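Local coordinates for protein N-acetylneuraminate lyase (Peptoclostridium difficile, PDB 4WOZ) that is a lyase of the dihydrodipicolinate synthetase family, a tetramer of TIM-barrel subunits that each carry a helical C-terminal extension, at residues D255-L268 with M290-F302. Sequence-based numbering, arbitrary orientation.
Sequences DILGNGLYQTIKLL and MKSRAKEIYRKYF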
# COMPACT_ATOMS: atom_id res chain seq x y z
N ASP A 255 2.93 2.88 24.88
CA ASP A 255 3.24 4.21 25.40
C ASP A 255 4.50 4.78 24.77
O ASP A 255 4.57 5.97 24.45
CB ASP A 255 3.40 4.18 26.93
CG ASP A 255 2.08 3.97 27.64
OD1 ASP A 255 1.04 4.31 27.05
OD2 ASP A 255 2.09 3.48 28.79
N ILE A 256 5.50 3.92 24.58
CA ILE A 256 6.75 4.35 23.97
C ILE A 256 6.51 4.88 22.55
O ILE A 256 6.99 5.96 22.20
CB ILE A 256 7.77 3.18 23.89
CG1 ILE A 256 8.26 2.83 25.30
CG2 ILE A 256 8.93 3.54 22.97
CD1 ILE A 256 9.30 1.74 25.33
N LEU A 257 5.77 4.12 21.75
CA LEU A 257 5.49 4.52 20.38
C LEU A 257 4.73 5.84 20.32
O LEU A 257 5.01 6.69 19.47
CB LEU A 257 4.69 3.43 19.66
CG LEU A 257 5.45 2.13 19.35
CD1 LEU A 257 4.49 1.10 18.78
CD2 LEU A 257 6.56 2.41 18.36
N GLY A 258 3.77 6.01 21.22
CA GLY A 258 2.99 7.24 21.24
C GLY A 258 3.77 8.47 21.68
O GLY A 258 3.39 9.59 21.35
N ASN A 259 4.87 8.26 22.40
CA ASN A 259 5.69 9.37 22.91
C ASN A 259 6.94 9.62 22.07
O ASN A 259 7.64 10.61 22.28
CB ASN A 259 6.10 9.08 24.36
CG ASN A 259 6.61 10.32 25.08
OD1 ASN A 259 5.93 11.35 25.12
ND2 ASN A 259 7.80 10.23 25.66
N GLY A 260 7.21 8.74 21.11
CA GLY A 260 8.40 8.89 20.28
C GLY A 260 9.31 7.74 20.64
O GLY A 260 10.01 7.77 21.66
N LEU A 261 9.31 6.72 19.78
CA LEU A 261 10.08 5.50 19.97
C LEU A 261 11.50 5.63 20.51
O LEU A 261 11.76 5.30 21.67
CB LEU A 261 10.13 4.70 18.66
CG LEU A 261 10.97 3.41 18.68
CD1 LEU A 261 10.43 2.47 19.74
CD2 LEU A 261 10.93 2.75 17.31
N TYR A 262 12.41 6.10 19.67
CA TYR A 262 13.80 6.21 20.07
C TYR A 262 14.07 7.19 21.19
O TYR A 262 14.88 6.91 22.08
CB TYR A 262 14.65 6.54 18.85
CG TYR A 262 14.58 5.45 17.80
CD1 TYR A 262 14.97 4.14 18.09
CD2 TYR A 262 14.10 5.72 16.52
CE1 TYR A 262 14.89 3.13 17.14
CE2 TYR A 262 14.01 4.72 15.56
CZ TYR A 262 14.41 3.43 15.87
OH TYR A 262 14.33 2.44 14.92
N GLN A 263 13.40 8.34 21.17
CA GLN A 263 13.59 9.34 22.21
C GLN A 263 13.19 8.77 23.56
O GLN A 263 13.92 8.91 24.54
CB GLN A 263 12.77 10.60 21.93
CG GLN A 263 13.25 11.42 20.74
CD GLN A 263 12.68 10.92 19.42
OE1 GLN A 263 12.11 9.83 19.35
NE2 GLN A 263 12.82 11.73 18.38
N THR A 264 12.03 8.12 23.61
CA THR A 264 11.52 7.56 24.85
C THR A 264 12.34 6.39 25.38
O THR A 264 12.45 6.21 26.60
CB THR A 264 10.06 7.12 24.70
OG1 THR A 264 9.27 8.24 24.27
CG2 THR A 264 9.51 6.61 26.03
N ILE A 265 12.92 5.58 24.49
CA ILE A 265 13.74 4.47 24.95
C ILE A 265 14.99 5.04 25.61
O ILE A 265 15.42 4.57 26.65
CB ILE A 265 14.15 3.52 23.80
CG1 ILE A 265 12.95 2.68 23.36
CG2 ILE A 265 15.28 2.59 24.26
CD1 ILE A 265 13.26 1.69 22.25
N LYS A 266 15.56 6.08 25.00
CA LYS A 266 16.76 6.69 25.57
C LYS A 266 16.45 7.39 26.89
O LYS A 266 17.24 7.33 27.84
CB LYS A 266 17.40 7.66 24.57
CG LYS A 266 18.01 6.94 23.36
CD LYS A 266 18.89 7.87 22.54
CE LYS A 266 19.49 7.12 21.36
NZ LYS A 266 20.45 7.97 20.61
N LEU A 267 15.29 8.04 26.97
CA LEU A 267 14.91 8.71 28.20
C LEU A 267 14.64 7.68 29.29
O LEU A 267 14.87 7.93 30.48
CB LEU A 267 13.67 9.57 27.97
CG LEU A 267 13.90 10.78 27.06
CD1 LEU A 267 12.58 11.49 26.75
CD2 LEU A 267 14.88 11.73 27.73
N LEU A 268 14.14 6.51 28.90
CA LEU A 268 13.88 5.46 29.86
C LEU A 268 15.21 4.93 30.35
O LEU A 268 15.37 4.62 31.53
CB LEU A 268 13.05 4.32 29.24
CG LEU A 268 11.56 4.64 29.04
CD1 LEU A 268 10.87 3.48 28.31
CD2 LEU A 268 10.91 4.89 30.39
N MET A 290 7.31 15.54 26.19
CA MET A 290 7.80 14.19 25.94
C MET A 290 8.61 13.69 27.14
O MET A 290 8.52 12.52 27.52
CB MET A 290 8.66 14.17 24.68
CG MET A 290 7.84 14.33 23.40
SD MET A 290 8.83 14.55 21.91
CE MET A 290 9.75 13.01 21.86
N LYS A 291 9.39 14.59 27.74
CA LYS A 291 10.21 14.24 28.89
C LYS A 291 9.39 13.88 30.12
O LYS A 291 9.72 12.92 30.82
CB LYS A 291 11.19 15.38 29.21
CG LYS A 291 12.28 15.55 28.16
CD LYS A 291 13.28 16.64 28.53
CE LYS A 291 14.38 16.74 27.47
NZ LYS A 291 15.35 17.86 27.70
N SER A 292 8.33 14.63 30.40
CA SER A 292 7.51 14.31 31.56
C SER A 292 6.71 13.04 31.26
O SER A 292 6.43 12.25 32.16
CB SER A 292 6.57 15.46 31.91
OG SER A 292 5.60 15.66 30.91
N ARG A 293 6.35 12.84 30.00
CA ARG A 293 5.61 11.64 29.63
C ARG A 293 6.51 10.41 29.80
O ARG A 293 6.08 9.39 30.32
CB ARG A 293 5.12 11.72 28.19
CG ARG A 293 4.48 10.43 27.68
CD ARG A 293 3.36 9.96 28.60
NE ARG A 293 2.75 8.71 28.14
CZ ARG A 293 1.79 8.07 28.80
NH1 ARG A 293 1.35 8.54 29.96
NH2 ARG A 293 1.28 6.95 28.31
N ALA A 294 7.76 10.53 29.37
CA ALA A 294 8.70 9.42 29.49
C ALA A 294 8.90 9.04 30.95
O ALA A 294 9.06 7.87 31.29
CB ALA A 294 10.04 9.80 28.86
N LYS A 295 8.91 10.04 31.83
CA LYS A 295 9.07 9.77 33.25
C LYS A 295 7.82 9.12 33.84
O LYS A 295 7.90 8.39 34.83
CB LYS A 295 9.45 11.06 33.98
CG LYS A 295 10.87 11.50 33.65
CD LYS A 295 11.32 12.76 34.36
CE LYS A 295 12.78 13.04 34.04
NZ LYS A 295 13.28 14.30 34.65
N GLU A 296 6.66 9.39 33.25
CA GLU A 296 5.43 8.76 33.71
C GLU A 296 5.53 7.29 33.32
O GLU A 296 5.20 6.39 34.09
CB GLU A 296 4.21 9.36 33.02
CG GLU A 296 3.76 10.70 33.53
CD GLU A 296 2.42 11.10 32.93
OE1 GLU A 296 2.34 11.20 31.68
OE2 GLU A 296 1.46 11.29 33.70
N ILE A 297 5.98 7.06 32.09
CA ILE A 297 6.14 5.71 31.56
C ILE A 297 7.13 4.95 32.44
O ILE A 297 6.93 3.78 32.75
CB ILE A 297 6.65 5.76 30.08
CG1 ILE A 297 5.57 6.38 29.19
CG2 ILE A 297 7.02 4.37 29.58
CD1 ILE A 297 6.01 6.65 27.77
N TYR A 298 8.18 5.65 32.87
CA TYR A 298 9.19 5.04 33.72
C TYR A 298 8.60 4.58 35.05
O TYR A 298 8.81 3.44 35.47
CB TYR A 298 10.34 6.02 33.98
CG TYR A 298 11.35 5.48 34.97
CD1 TYR A 298 12.17 4.40 34.64
CD2 TYR A 298 11.47 6.03 36.24
CE1 TYR A 298 13.08 3.88 35.56
CE2 TYR A 298 12.37 5.52 37.17
CZ TYR A 298 13.17 4.45 36.82
OH TYR A 298 14.07 3.96 37.74
N ARG A 299 7.88 5.48 35.71
CA ARG A 299 7.27 5.16 37.00
C ARG A 299 6.24 4.05 36.88
O ARG A 299 6.02 3.28 37.81
CB ARG A 299 6.61 6.41 37.60
CG ARG A 299 7.61 7.45 38.08
CD ARG A 299 6.94 8.56 38.87
NE ARG A 299 6.19 9.48 38.02
CZ ARG A 299 4.87 9.47 37.88
NH1 ARG A 299 4.14 8.57 38.53
NH2 ARG A 299 4.28 10.35 37.09
N LYS A 300 5.61 3.97 35.72
CA LYS A 300 4.58 2.97 35.49
C LYS A 300 5.12 1.55 35.30
O LYS A 300 4.66 0.62 35.97
CB LYS A 300 3.74 3.36 34.27
CG LYS A 300 2.40 2.67 34.19
CD LYS A 300 1.68 3.00 32.88
CE LYS A 300 1.53 4.50 32.66
NZ LYS A 300 0.94 4.80 31.32
N TYR A 301 6.10 1.39 34.42
CA TYR A 301 6.64 0.06 34.13
C TYR A 301 7.97 -0.35 34.76
O TYR A 301 8.37 -1.51 34.65
CB TYR A 301 6.76 -0.09 32.61
CG TYR A 301 5.47 0.23 31.90
CD1 TYR A 301 4.36 -0.61 32.02
CD2 TYR A 301 5.34 1.39 31.15
CE1 TYR A 301 3.15 -0.29 31.42
CE2 TYR A 301 4.13 1.72 30.54
CZ TYR A 301 3.04 0.88 30.69
OH TYR A 301 1.84 1.21 30.11
N PHE A 302 8.66 0.58 35.41
CA PHE A 302 9.94 0.26 36.02
C PHE A 302 10.09 0.81 37.44
O PHE A 302 11.24 0.96 37.90
CB PHE A 302 11.07 0.80 35.14
CG PHE A 302 11.07 0.23 33.75
CD1 PHE A 302 11.64 -1.02 33.50
CD2 PHE A 302 10.48 0.91 32.69
CE1 PHE A 302 11.60 -1.58 32.23
CE2 PHE A 302 10.43 0.36 31.41
CZ PHE A 302 11.00 -0.89 31.18
OXT PHE A 302 9.05 1.07 38.08
O HOH W 1 2.69 7.63 25.56
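A three-helix bundle beyond the closed barrel, made of helices 239-259, 261-271 and 288-301, is joined here: D255, N259 and L268 meet the C-terminal helix. Its segment 290-301 runs antiparallel to 255-259 and crosses 261-268 at -58°, with axes 9.3 Å apart in the latter pair. D255 is a knob among R293, I297, K300 and Y301. Its OD1 forms a salt bridge at the edge of the R293 guanidinium (NH2, 2.9 Å), while K300 NZ and Y301 OH (2.6 Å) reach OD2 from opposite faces of the carboxylate. Three groups thus grip this one side chain, which probably favours its charged form; a water also links D255 O to R293 NE.

One turn on, N259 ends its helix, and G260, with positive phi, makes the break before the next. With CG anti to the backbone N (chi1 -164°), the N259 amide reaches across, and ND2 donates almost straight to M290 O (3.0 Å, 164°) and also to T264 OG1. Apolar packing fills the crossing. I297 is a knob among D255, N259, T264 and L268, its CD1 3.9 Å from the T264 methyl CG2. Alongside, L267 CD1 packs on A294 CB (3.7 Å), and L268 CD2 abuts Y298 CB.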